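Local atomic coordinates of PBP domain-containing protein (Vibrio parahaemolyticus, PDB entry 3MUQ), a protein that is of unknown function but has the fold of a periplasmic binding protein and probably binds a small ligand between two lobes. Residues A[5-10]-A[55-60]; A[79-84]-A[198-203]. All blocks are in the same frame, centred on the assembly; numbering follows the deposited sequence.

Contact 1 of 2, residues A[5-10]-A[55-60]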
loop_
_atom_site.group_PDB
_atom_site.type_symbol
_atom_site.label_atom_id
_atom_site.label_comp_id
_atom_site.label_asym_id
_atom_site.label_seq_id
_atom_site.Cartn_x
_atom_site.Cartn_y
_atom_site.Cartn_z
ATOM N N GLU A 5 20.851 10.368 14.283
ATOM C CA GLU A 5 20.546 8.967 14.574
ATOM C C GLU A 5 20.428 8.124 13.296
ATOM O O GLU A 5 19.654 8.436 12.383
ATOM C CB GLU A 5 19.294 8.870 15.434
ATOM C CG GLU A 5 19.569 8.264 16.785
ATOM C CD GLU A 5 20.010 6.844 16.641
ATOM O OE1 GLU A 5 19.542 6.218 15.671
ATOM O OE2 GLU A 5 20.811 6.360 17.473
ATOM N N HIS A 6 21.214 7.057 13.224
ATOM C CA HIS A 6 21.470 6.435 11.933
ATOM C C HIS A 6 20.777 5.097 11.730
ATOM O O HIS A 6 20.789 4.235 12.606
ATOM C CB HIS A 6 22.978 6.355 11.672
ATOM C CG HIS A 6 23.606 7.693 11.438
ATOM N ND1 HIS A 6 23.767 8.233 10.176
ATOM C CD2 HIS A 6 24.074 8.621 12.308
ATOM C CE1 HIS A 6 24.324 9.426 10.279
ATOM N NE2 HIS A 6 24.521 9.686 11.561
ATOM N N VAL A 7 20.137 4.963 10.574
ATOM C CA VAL A 7 19.400 3.763 10.233
ATOM C C VAL A 7 20.031 3.181 8.979
ATOM O O VAL A 7 20.147 3.862 7.973
ATOM C CB VAL A 7 17.917 4.080 9.939
ATOM C CG1 VAL A 7 17.152 2.791 9.652
ATOM C CG2 VAL A 7 17.282 4.857 11.109
ATOM N N ARG A 8 20.463 1.932 9.046
ATOM C CA ARG A 8 21.073 1.290 7.898
ATOM C C ARG A 8 20.053 0.390 7.204
ATOM O O ARG A 8 19.478 -0.502 7.833
ATOM C CB ARG A 8 22.307 0.488 8.337
ATOM C CG ARG A 8 23.360 1.333 9.029
ATOM C CD ARG A 8 24.584 0.512 9.421
ATOM N NE ARG A 8 24.293 -0.471 10.459
ATOM C CZ ARG A 8 23.538 -0.229 11.524
ATOM N NH1 ARG A 8 23.009 0.980 11.704
ATOM N NH2 ARG A 8 23.312 -1.200 12.409
ATOM N N LEU A 9 19.846 0.640 5.911
ATOM C CA LEU A 9 18.907 -0.107 5.080
ATOM C C LEU A 9 19.655 -0.901 4.025
ATOM O O LEU A 9 20.409 -0.328 3.239
ATOM C CB LEU A 9 17.955 0.864 4.352
ATOM C CG LEU A 9 17.047 0.235 3.289
ATOM C CD1 LEU A 9 16.034 -0.751 3.933
ATOM C CD2 LEU A 9 16.330 1.307 2.464
ATOM N N ALA A 10 19.457 -2.217 4.000
ATOM C CA ALA A 10 19.942 -3.018 2.876
ATOM C C ALA A 10 18.824 -3.127 1.852
ATOM O O ALA A 10 17.673 -3.432 2.203
ATOM C CB ALA A 10 20.395 -4.429 3.334
ATOM N N VAL A 55 22.874 -4.584 9.200
ATOM C CA VAL A 55 21.974 -3.466 8.938
ATOM C C VAL A 55 20.746 -3.573 9.852
ATOM O O VAL A 55 20.553 -4.590 10.526
ATOM C CB VAL A 55 21.498 -3.446 7.466
ATOM C CG1 VAL A 55 22.668 -3.216 6.500
ATOM C CG2 VAL A 55 20.746 -4.733 7.129
ATOM N N ASP A 56 19.902 -2.545 9.847
ATOM C CA ASP A 56 18.757 -2.496 10.763
ATOM C C ASP A 56 17.456 -2.993 10.161
ATOM O O ASP A 56 16.556 -3.411 10.894
ATOM C CB ASP A 56 18.560 -1.081 11.289
ATOM C CG ASP A 56 19.823 -0.519 11.908
ATOM O OD1 ASP A 56 20.386 -1.183 12.801
ATOM O OD2 ASP A 56 20.248 0.582 11.506
ATOM N N LEU A 57 17.341 -2.907 8.838
ATOM C CA LEU A 57 16.180 -3.449 8.144
ATOM C C LEU A 57 16.491 -3.652 6.666
ATOM O O LEU A 57 17.496 -3.144 6.158
ATOM C CB LEU A 57 14.943 -2.557 8.339
ATOM C CG LEU A 57 14.796 -1.273 7.500
ATOM C CD1 LEU A 57 13.403 -0.661 7.707
ATOM C CD2 LEU A 57 15.894 -0.250 7.827
ATOM N N VAL A 58 15.625 -4.393 5.977
ATOM C CA VAL A 58 15.827 -4.691 4.568
ATOM C C VAL A 58 14.595 -4.363 3.729
ATOM O O VAL A 58 13.457 -4.397 4.212
ATOM C CB VAL A 58 16.181 -6.185 4.327
ATOM C CG1 VAL A 58 17.449 -6.594 5.087
ATOM C CG2 VAL A 58 15.013 -7.059 4.720
HETATM N N MSE A 59 14.830 -4.042 2.464
HETATM C CA MSE A 59 13.745 -3.799 1.524
HETATM C C MSE A 59 14.045 -4.549 0.242
HETATM O O MSE A 59 14.989 -4.209 -0.458
HETATM C CB MSE A 59 13.626 -2.305 1.234
HETATM C CG MSE A 59 12.553 -1.950 0.197
HETATM SE SE MSE A 59 12.552 -0.041 -0.236
HETATM C CE MSE A 59 12.156 0.673 1.556
ATOM N N THR A 60 13.267 -5.584 -0.049
ATOM C CA THR A 60 13.471 -6.372 -1.253
ATOM C C THR A 60 12.120 -6.653 -1.927
ATOM O O THR A 60 11.058 -6.280 -1.409
ATOM C CB THR A 60 14.194 -7.711 -0.945
ATOM O OG1 THR A 60 13.457 -8.435 0.043
ATOM C CG2 THR A 60 15.595 -7.463 -0.412
#

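Contact 2 of 2, residues A[79-84]-A[198-203]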
loop_
_atom_site.group_PDB
_atom_site.type_symbol
_atom_site.label_atom_id
_atom_site.label_comp_id
_atom_site.label_asym_id
_atom_site.label_seq_id
_atom_site.Cartn_x
_atom_site.Cartn_y
_atom_site.Cartn_z
ATOM N N ARG A 79 6.309 -6.090 6.065
ATOM C CA ARG A 79 5.209 -5.285 5.591
ATOM C C ARG A 79 5.335 -5.088 4.113
ATOM O O ARG A 79 6.424 -4.800 3.597
ATOM C CB ARG A 79 5.193 -3.934 6.291
ATOM C CG ARG A 79 4.609 -4.006 7.690
ATOM C CD ARG A 79 5.287 -3.012 8.571
ATOM N NE ARG A 79 4.710 -2.965 9.906
ATOM C CZ ARG A 79 4.888 -1.950 10.738
ATOM N NH1 ARG A 79 5.636 -0.923 10.354
ATOM N NH2 ARG A 79 4.327 -1.960 11.945
ATOM N N LYS A 80 4.206 -5.233 3.430
ATOM C CA LYS A 80 4.166 -4.995 1.995
ATOM C C LYS A 80 4.098 -3.492 1.744
ATOM O O LYS A 80 3.226 -2.817 2.265
ATOM C CB LYS A 80 2.967 -5.725 1.383
ATOM C CG LYS A 80 3.051 -7.248 1.541
ATOM C CD LYS A 80 3.949 -7.868 0.471
ATOM C CE LYS A 80 4.123 -9.368 0.686
ATOM N NZ LYS A 80 4.854 -9.999 -0.461
ATOM N N LEU A 81 5.053 -2.976 0.978
ATOM C CA LEU A 81 5.128 -1.557 0.655
ATOM C C LEU A 81 4.284 -1.173 -0.551
ATOM O O LEU A 81 3.695 -0.087 -0.600
ATOM C CB LEU A 81 6.574 -1.180 0.343
ATOM C CG LEU A 81 7.423 -0.698 1.503
ATOM C CD1 LEU A 81 8.789 -0.283 1.000
ATOM C CD2 LEU A 81 6.720 0.464 2.165
HETATM N N MSE A 82 4.272 -2.043 -1.553
HETATM C CA MSE A 82 3.633 -1.721 -2.812
HETATM C C MSE A 82 3.647 -2.960 -3.705
HETATM O O MSE A 82 4.488 -3.848 -3.527
HETATM C CB MSE A 82 4.380 -0.560 -3.488
HETATM C CG MSE A 82 5.728 -0.967 -4.077
HETATM SE SE MSE A 82 6.770 0.497 -4.885
HETATM C CE MSE A 82 7.994 0.752 -3.425
ATOM N N TYR A 83 2.703 -3.032 -4.641
ATOM C CA TYR A 83 2.703 -4.099 -5.636
ATOM C C TYR A 83 2.887 -3.501 -7.021
ATOM O O TYR A 83 1.935 -2.989 -7.600
ATOM C CB TYR A 83 1.393 -4.891 -5.586
ATOM C CG TYR A 83 1.152 -5.629 -4.286
ATOM C CD1 TYR A 83 1.491 -6.970 -4.155
ATOM C CD2 TYR A 83 0.600 -4.978 -3.181
ATOM C CE1 TYR A 83 1.287 -7.647 -2.967
ATOM C CE2 TYR A 83 0.389 -5.650 -2.001
ATOM C CZ TYR A 83 0.732 -6.983 -1.897
ATOM O OH TYR A 83 0.518 -7.650 -0.712
ATOM N N ASN A 84 4.106 -3.555 -7.548
ATOM C CA ASN A 84 4.382 -3.092 -8.918
ATOM C C ASN A 84 3.889 -4.077 -9.976
ATOM O O ASN A 84 4.365 -5.211 -10.041
ATOM C CB ASN A 84 5.880 -2.845 -9.107
ATOM C CG ASN A 84 6.284 -1.450 -8.726
ATOM O OD1 ASN A 84 5.434 -0.578 -8.513
ATOM N ND2 ASN A 84 7.590 -1.215 -8.657
ATOM N N TYR A 198 6.836 -5.547 -3.035
ATOM C CA TYR A 198 7.952 -5.098 -2.212
ATOM C C TYR A 198 7.655 -5.273 -0.740
ATOM O O TYR A 198 6.566 -4.943 -0.282
ATOM C CB TYR A 198 8.232 -3.615 -2.450
ATOM C CG TYR A 198 9.027 -3.352 -3.702
ATOM C CD1 TYR A 198 8.472 -3.572 -4.950
ATOM C CD2 TYR A 198 10.340 -2.892 -3.637
ATOM C CE1 TYR A 198 9.192 -3.354 -6.101
ATOM C CE2 TYR A 198 11.068 -2.661 -4.787
ATOM C CZ TYR A 198 10.486 -2.893 -6.016
ATOM O OH TYR A 198 11.191 -2.672 -7.172
ATOM N N GLN A 199 8.633 -5.770 0.009
ATOM C CA GLN A 199 8.508 -5.811 1.456
ATOM C C GLN A 199 9.650 -5.085 2.144
ATOM O O GLN A 199 10.803 -5.102 1.685
ATOM C CB GLN A 199 8.485 -7.248 1.984
ATOM C CG GLN A 199 7.206 -7.996 1.746
ATOM C CD GLN A 199 7.031 -9.133 2.730
ATOM O OE1 GLN A 199 6.344 -8.994 3.743
ATOM N NE2 GLN A 199 7.659 -10.261 2.443
ATOM N N VAL A 200 9.321 -4.480 3.272
ATOM C CA VAL A 200 10.322 -3.944 4.166
ATOM C C VAL A 200 10.218 -4.782 5.432
ATOM O O VAL A 200 9.112 -5.004 5.963
ATOM C CB VAL A 200 10.084 -2.435 4.448
ATOM C CG1 VAL A 200 8.653 -2.199 4.877
ATOM C CG2 VAL A 200 11.046 -1.929 5.526
ATOM N N ILE A 201 11.363 -5.284 5.889
ATOM C CA ILE A 201 11.400 -6.187 7.033
ATOM C C ILE A 201 12.495 -5.785 8.013
ATOM O O ILE A 201 13.649 -5.563 7.626
ATOM C CB ILE A 201 11.655 -7.636 6.571
ATOM C CG1 ILE A 201 10.718 -7.981 5.412
ATOM C CG2 ILE A 201 11.504 -8.623 7.743
ATOM C CD1 ILE A 201 11.006 -9.338 4.765
ATOM N N LEU A 202 12.126 -5.707 9.282
ATOM C CA LEU A 202 13.045 -5.304 10.331
ATOM C C LEU A 202 13.961 -6.450 10.738
ATOM O O LEU A 202 13.523 -7.592 10.854
ATOM C CB LEU A 202 12.251 -4.874 11.554
ATOM C CG LEU A 202 11.198 -3.809 11.269
ATOM C CD1 LEU A 202 10.483 -3.445 12.579
ATOM C CD2 LEU A 202 11.850 -2.592 10.621
ATOM N N VAL A 203 15.224 -6.139 10.997
ATOM C CA VAL A 203 16.114 -7.138 11.560
ATOM C C VAL A 203 15.655 -7.470 12.980
ATOM O O VAL A 203 15.344 -6.579 13.771
ATOM C CB VAL A 203 17.584 -6.686 11.509
ATOM C CG1 VAL A 203 18.478 -7.648 12.306
ATOM C CG2 VAL A 203 18.036 -6.533 10.018
HETATM O O HOH W 1 9.424 -3.012 -9.832
#

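Contact 1 of 2, residues A[5-10]-A[55-60]
Leu9 and Leu57 meet at the centre of this contact, where CD1 of Leu9 packs against CG of Leu57 at 3.8 Å. The same methyl continues along the second strand to CB of Met59, a selenomethionine, 3.9 Å away. Leu57 is wedged between two residues of the opposite strand: with chi1 at 79°, its CG stands between its own backbone N and carbonyl carbon, and CD2 runs back across Val7 to touch CG1 at 3.8 Å. On the other face of the sheet, CB of Ala10 fits against CG2 of Val55 (3.8 Å) and, a little farther off, CG1 of Val58. Helix 213-224 packs on the Leu57 side and helix 43-51 on the Ala10 side, so each hydrophobic face has its own cover.

The strands run parallel, Leu9 beside Leu57 and Ala10 beside Val58, illustrating how a periplasmic-binding-protein lobe is built. The first strand, 6-12, lies between 35-41 and 57-60, in keeping with the strand order of the type II fold. Leu57 O accepts from Ala10 N, and Ala10 O accepts from Met59 N, 2.9 Å away. At the start of the pairing Arg8 O is shared: Asp56 N gives it a sound bond and Leu57 N a weak one.

The polar edge belongs to Arg8 and Asp56. Asp56 OD2 takes the backbone N of Arg8 on its anti side, at 2.8 Å and almost straight (177°), and the same oxygen forms a salt bridge with Arg8 NH1, also 2.8 Å. The guanidinium and carboxylate planes stand nearly perpendicular, 88° apart. Arg8 NE bonds to Asp54 O and Asp56 OD1 to Asn212 N, limiting the rotation of both groups.

Contact 2 of 2, residues A[79-84]-A[198-203]
Met82, a selenomethionine, and Tyr198 lie side by side because chi1 of Met82, 73°, tucks CG over its own backbone, flanked by N and C, and sends the chain the same way as the tyrosine. CG then touches Tyr198 CD1 at 3.9 Å, and a turn at chi3 (102°) carries CE over one face of the ring, toward its rim. The selenium stands 4.7 Å from the ring centroid, 20° off the normal, a Met-aromatic contact at some distance. One water, in plane at the edge of the ring, joins Tyr198 OH to Asn84 ND2, which donates to it over 2.8 Å.

On the face of the sheet opposite Met82 and Tyr198, Lys80 and Gln199 pack together. Bent at chi2, the lysine lays its aliphatic CD and CE against Gln199 CG, CD at 3.5 Å, while the glutamine's NE2 bonds to Glu66.

The backbones are antiparallel. Arg79 and Val200 exchange a reciprocal pair of bonds, with Val200 N to Arg79 O at 2.9 Å. Further on, Leu81 N reaches Tyr198 O (2.8 Å) and Tyr198 N reaches Met82 O (2.9 Å). Two residues, Leu81 and Met82, thus face one, and the helix-like backbone of Leu81 resembles that of a classic beta bulge. This turns Leu81 toward the partner strand, where CG meets Val200 CG1 at 3.9 Å.

Beyond the pair, Lys80 N bonds to Tyr83 OH of the second subunit. Leu81 also packs on Met59 of strand 57-60 and on helices 213-224 and 226-236, while Arg79 NH1 forms a salt bridge with Asp221 of helix 213-224.

Overall arrangement
Both contacts are buried strand pairings in a single mixed sheet, with centres 13 Å apart. Strands 57-60 and 195-203 are antiparallel neighbours and join them: Ile201 N approaches Val58 O at 2.8 Å, probably a hydrogen bond, and Gln199 N and Thr60 O probably form another. Contact 1 is the parallel half, nearer the chain's N-terminus, and its polar end is closed by a salt bridge within the pair. Contact 2 is antiparallel, nearer the chain's centre, and Arg79, one of its charged side chains, looks outside the pair to Asp221. It alone of the two reaches the second subunit. Helix 213-224 packs against both.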